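Local coordinates for protein alpha-11 giardin (Giardia intestinalis, PDB 2II2) that binds calcium as an unusual annexin and probably helps the parasite attach to the intestinal mucosa and remodel its cytoskeleton, at residues V101-P106 and H226-A231; S139-L144 and R220-A225. One frame throughout, in Å; residues are numbered along the deposited sequence.

In the fold
Following the chain from its N terminus, the first side of contact 1 comes at 101-106, where helix 94-102 gives way to a short connection into helix 106-120. The chain then reaches helix 137-147, whose residues 139-144 start contact 2. After a further 75 residues, all helix and loop, helix 216-230 returns: its 220-225 part closes contact 2, and the next turn, 226-231, closes contact 1. Contact 2 is therefore nested inside the loop of contact 1. Their centres lie about 10 Å apart, and L102 packs between them on L141, G221 and I224. Helix 216-230 is thus joined to helix 137-147 and to the end of helix 94-102 with its following connection.

Contact 1 (V101-P106 and H226-A231); sequences VLIATP and HYYNLA
The carbonyl oxygen of L102 accepts a weak hydrogen bond from A104 N (3.3 Å) and packs over one face of the Y228 ring. The ring is met away from its centre, toward the rim, with L102 O 3.5 Å from Y228 CD1. The A104 N bond spans I103, whose phi of -101° and psi of 74° come close to an inverse gamma turn, and it is this bend that turns the chain along the tyrosine.

Y228 carries its whole side of the contact. Its CG stands anti to the backbone N (chi1 -174°), which sends the ring straight out from helix 216-230 to the connection 101-106. I103 meets it obliquely, with CA 3.7 Å from Y228 CE1 and CG2 4.0 Å from the same ring carbon. A beta-branched residue suits this place because one branch can touch the ring while the side chain also packs on A235 and V236 of helix 232-244. Farther along, the phenol oxygen rests on the peptide link after A104, with Y228 OH 3.3 Å from A104 C. T105 N also lies near that oxygen, but the angle is poor, and its hydrogen goes instead to E108. The T105 methyl completes the edge of the patch, CG2 being 3.8 Å from Y228 OH.

Tyrosine fits because a long flat group can lie along a stretch of backbone, meeting L102 O, I103 CA and the peptide after A104. T105 is the N-cap of helix 106-120: its hydroxyl caps a backbone N just beyond the connection while E108 takes its own N-H, a pattern consistent with a capping box. Y228 of helix 216-230 thus covers a short link between two successive helices of the all-helical annexin fold.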
# COMPACT_ATOMS: atom_id res chain seq x y z
N VAL A 101 3.40 -6.39 -1.03
CA VAL A 101 4.34 -7.14 -1.86
C VAL A 101 4.45 -6.62 -3.28
O VAL A 101 5.47 -6.89 -3.93
CB VAL A 101 4.07 -8.69 -1.87
CG1 VAL A 101 4.04 -9.22 -0.41
CG2 VAL A 101 2.82 -9.08 -2.64
N LEU A 102 3.44 -5.92 -3.78
CA LEU A 102 3.50 -5.38 -5.13
C LEU A 102 4.23 -4.04 -5.19
O LEU A 102 4.86 -3.73 -6.19
CB LEU A 102 2.10 -5.27 -5.75
CG LEU A 102 1.29 -6.58 -5.87
CD1 LEU A 102 0.01 -6.31 -6.56
CD2 LEU A 102 2.06 -7.67 -6.61
N ILE A 103 4.14 -3.26 -4.14
CA ILE A 103 4.77 -1.95 -4.12
C ILE A 103 6.07 -2.05 -3.33
O ILE A 103 6.18 -1.61 -2.18
CB ILE A 103 3.82 -0.85 -3.58
CG1 ILE A 103 2.47 -0.94 -4.33
CG2 ILE A 103 4.44 0.51 -3.79
CD1 ILE A 103 1.47 0.08 -3.85
N ALA A 104 7.05 -2.68 -3.98
CA ALA A 104 8.26 -3.09 -3.27
C ALA A 104 9.38 -3.36 -4.24
O ALA A 104 9.18 -4.07 -5.23
CB ALA A 104 8.00 -4.35 -2.45
N THR A 105 10.53 -2.77 -3.97
CA THR A 105 11.74 -3.07 -4.71
C THR A 105 12.24 -4.48 -4.34
O THR A 105 11.81 -5.04 -3.32
CB THR A 105 12.86 -2.10 -4.34
OG1 THR A 105 13.15 -2.27 -2.95
CG2 THR A 105 12.47 -0.64 -4.61
N PRO A 106 13.13 -5.07 -5.14
CA PRO A 106 13.71 -6.34 -4.69
C PRO A 106 14.32 -6.29 -3.29
O PRO A 106 14.19 -7.24 -2.53
CB PRO A 106 14.78 -6.63 -5.74
CG PRO A 106 14.29 -5.93 -6.98
CD PRO A 106 13.65 -4.67 -6.46
N HIS A 226 0.66 -3.50 -12.61
CA HIS A 226 0.79 -2.76 -13.87
C HIS A 226 1.37 -1.37 -13.63
O HIS A 226 2.37 -0.99 -14.23
CB HIS A 226 -0.62 -2.68 -14.49
CG HIS A 226 -0.79 -1.58 -15.48
ND1 HIS A 226 -0.19 -1.57 -16.72
CD2 HIS A 226 -1.48 -0.42 -15.37
CE1 HIS A 226 -0.52 -0.45 -17.33
NE2 HIS A 226 -1.30 0.25 -16.55
N TYR A 227 0.73 -0.60 -12.76
CA TYR A 227 1.18 0.77 -12.54
C TYR A 227 2.56 0.84 -11.91
O TYR A 227 3.29 1.77 -12.18
CB TYR A 227 0.14 1.58 -11.76
CG TYR A 227 -0.97 2.10 -12.64
CD1 TYR A 227 -2.30 1.86 -12.34
CD2 TYR A 227 -0.69 2.87 -13.77
CE1 TYR A 227 -3.34 2.37 -13.15
CE2 TYR A 227 -1.71 3.38 -14.58
CZ TYR A 227 -3.03 3.13 -14.26
OH TYR A 227 -4.01 3.68 -15.05
N TYR A 228 2.90 -0.13 -11.05
CA TYR A 228 4.21 -0.15 -10.40
C TYR A 228 5.32 -0.15 -11.45
O TYR A 228 6.33 0.51 -11.29
CB TYR A 228 4.33 -1.36 -9.46
CG TYR A 228 5.63 -1.30 -8.69
CD1 TYR A 228 5.71 -0.58 -7.49
CD2 TYR A 228 6.77 -1.92 -9.15
CE1 TYR A 228 6.90 -0.48 -6.78
CE2 TYR A 228 7.98 -1.81 -8.45
CZ TYR A 228 8.04 -1.09 -7.26
OH TYR A 228 9.22 -0.97 -6.56
N ASN A 229 5.08 -0.92 -12.51
CA ASN A 229 6.04 -0.99 -13.60
C ASN A 229 6.28 0.36 -14.29
O ASN A 229 7.36 0.63 -14.79
CB ASN A 229 5.63 -1.99 -14.65
CG ASN A 229 5.77 -3.42 -14.20
OD1 ASN A 229 6.46 -3.71 -13.22
ND2 ASN A 229 5.13 -4.33 -14.91
N LEU A 230 5.22 1.15 -14.39
CA LEU A 230 5.31 2.48 -14.99
C LEU A 230 5.99 3.49 -14.05
O LEU A 230 6.90 4.22 -14.48
CB LEU A 230 3.93 2.95 -15.43
CG LEU A 230 3.27 2.11 -16.54
CD1 LEU A 230 1.83 2.57 -16.82
CD2 LEU A 230 4.08 2.04 -17.83
N ALA A 231 5.60 3.49 -12.77
CA ALA A 231 6.32 4.22 -11.73
C ALA A 231 5.83 3.73 -10.38
O ALA A 231 4.64 3.63 -10.17
CB ALA A 231 6.04 5.71 -11.81

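Contact 2 (S139-L144 and R220-A225); sequences SYLCHL and RGLCIA
This is a buried helix-to-helix contact inside the annexin fold, made where helix 137-147 passes helix 216-230; an apolar side chain meets backbone and apolar side chains, without hydrogen bonds between the segments. The two short segments run in broadly the same direction, their axes inclined at 40° and approaching to 10.2 Å. One side chain does nearly all the work: L141 points from the first helix at the second and spreads its two methyl groups over a surface formed by G221, L222 and A225.

The CD1 branch goes to the backbone. Glycine, with no side chain, exposes its main chain to this methyl, and L141 CD1 approaches to 3.5 Å of G221 C; only slightly farther, 3.6 Å, separates L141 CD1 from L222 N. The other branch settles on a small residue one turn on, L141 CD2 lying 3.8 Å from A225 CB. With CG placed anti to the carbonyl carbon (chi1 -78°), the leucine can straddle the positions of G221 and A225, which are four apart and so lie along one side of the helix. L222 closes in from the flank, its CG 4.2 Å from L141 CD1, and at the same time packs on V179 of helix 175-184.

The helix itself deals with the polar backbone beneath the leucine: G221 O accepts the main-chain bond from A225 N at 3.0 Å. R220, which does not touch the 139-144 segment, pairs with D99 of helix 94-102 in a salt bridge.

With methyl groups meeting glycine backbone, alanine and leucine, the contact owes its cohesion to dispersion and the exclusion of water, and its close fit to a branched side chain resting on a glycine and an alanine, with L222 at the flank.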
# COMPACT_ATOMS: atom_id res chain seq x y z
N SER A 139 -4.25 -14.35 -6.11
CA SER A 139 -3.34 -15.33 -5.50
C SER A 139 -2.00 -15.45 -6.22
O SER A 139 -0.94 -15.48 -5.57
CB SER A 139 -4.01 -16.68 -5.36
OG SER A 139 -4.35 -17.27 -6.61
N TYR A 140 -2.04 -15.51 -7.55
CA TYR A 140 -0.81 -15.53 -8.31
C TYR A 140 0.03 -14.29 -8.07
O TYR A 140 1.25 -14.38 -8.01
CB TYR A 140 -1.05 -15.72 -9.82
CG TYR A 140 -1.27 -17.16 -10.16
CD1 TYR A 140 -2.56 -17.66 -10.33
CD2 TYR A 140 -0.21 -18.03 -10.28
CE1 TYR A 140 -2.78 -19.00 -10.62
CE2 TYR A 140 -0.42 -19.39 -10.57
CZ TYR A 140 -1.71 -19.86 -10.74
OH TYR A 140 -1.92 -21.19 -11.01
N LEU A 141 -0.59 -13.12 -7.93
CA LEU A 141 0.18 -11.89 -7.65
C LEU A 141 0.97 -12.05 -6.37
O LEU A 141 2.13 -11.64 -6.30
CB LEU A 141 -0.75 -10.70 -7.55
CG LEU A 141 -1.24 -10.14 -8.89
CD1 LEU A 141 -2.52 -9.33 -8.71
CD2 LEU A 141 -0.12 -9.29 -9.52
N CYS A 142 0.34 -12.64 -5.34
CA CYS A 142 1.02 -12.78 -4.05
C CYS A 142 2.28 -13.63 -4.20
O CYS A 142 3.39 -13.24 -3.78
CB CYS A 142 0.13 -13.39 -2.98
SG CYS A 142 -1.26 -12.32 -2.53
N HIS A 143 2.11 -14.82 -4.78
CA HIS A 143 3.22 -15.76 -4.89
C HIS A 143 4.31 -15.26 -5.84
O HIS A 143 5.51 -15.32 -5.54
CB HIS A 143 2.73 -17.11 -5.40
CG HIS A 143 1.97 -17.91 -4.38
ND1 HIS A 143 2.47 -19.06 -3.83
CD2 HIS A 143 0.73 -17.74 -3.86
CE1 HIS A 143 1.56 -19.58 -3.01
NE2 HIS A 143 0.50 -18.80 -3.01
N LEU A 144 3.91 -14.83 -7.03
CA LEU A 144 4.91 -14.47 -8.03
C LEU A 144 5.65 -13.18 -7.67
O LEU A 144 6.83 -13.04 -7.97
CB LEU A 144 4.35 -14.41 -9.46
CG LEU A 144 3.79 -15.73 -9.99
CD1 LEU A 144 3.31 -15.57 -11.43
CD2 LEU A 144 4.76 -16.90 -9.85
N ARG A 220 -7.98 -4.70 -8.83
CA ARG A 220 -7.14 -3.74 -8.15
C ARG A 220 -5.69 -4.21 -8.09
O ARG A 220 -4.74 -3.44 -8.33
CB ARG A 220 -7.66 -3.51 -6.73
CG ARG A 220 -6.84 -2.58 -5.85
CD ARG A 220 -7.39 -2.66 -4.46
NE ARG A 220 -6.75 -1.81 -3.46
CZ ARG A 220 -5.60 -2.12 -2.85
NH1 ARG A 220 -4.95 -3.26 -3.11
NH2 ARG A 220 -5.08 -1.29 -1.95
N GLY A 221 -5.50 -5.49 -7.76
CA GLY A 221 -4.12 -5.99 -7.62
C GLY A 221 -3.36 -5.97 -8.95
O GLY A 221 -2.17 -5.61 -9.02
N LEU A 222 -4.04 -6.39 -10.02
CA LEU A 222 -3.41 -6.35 -11.33
C LEU A 222 -3.09 -4.93 -11.73
O LEU A 222 -2.04 -4.66 -12.30
CB LEU A 222 -4.32 -7.00 -12.39
CG LEU A 222 -4.36 -8.52 -12.35
CD1 LEU A 222 -5.53 -8.99 -13.17
CD2 LEU A 222 -3.03 -9.12 -12.87
N CYS A 223 -3.99 -3.98 -11.45
CA CYS A 223 -3.70 -2.59 -11.78
C CYS A 223 -2.51 -2.05 -10.97
O CYS A 223 -1.75 -1.23 -11.47
CB CYS A 223 -4.92 -1.70 -11.56
SG CYS A 223 -6.21 -1.89 -12.80
N ILE A 224 -2.38 -2.46 -9.72
CA ILE A 224 -1.26 -2.01 -8.91
C ILE A 224 0.06 -2.52 -9.52
O ILE A 224 1.07 -1.77 -9.64
CB ILE A 224 -1.41 -2.43 -7.44
CG1 ILE A 224 -2.49 -1.58 -6.78
CG2 ILE A 224 -0.10 -2.31 -6.69
CD1 ILE A 224 -2.93 -2.07 -5.41
N ALA A 225 0.09 -3.80 -9.86
CA ALA A 225 1.31 -4.37 -10.45
C ALA A 225 1.67 -3.70 -11.78
O ALA A 225 2.84 -3.37 -12.05
CB ALA A 225 1.20 -5.86 -10.60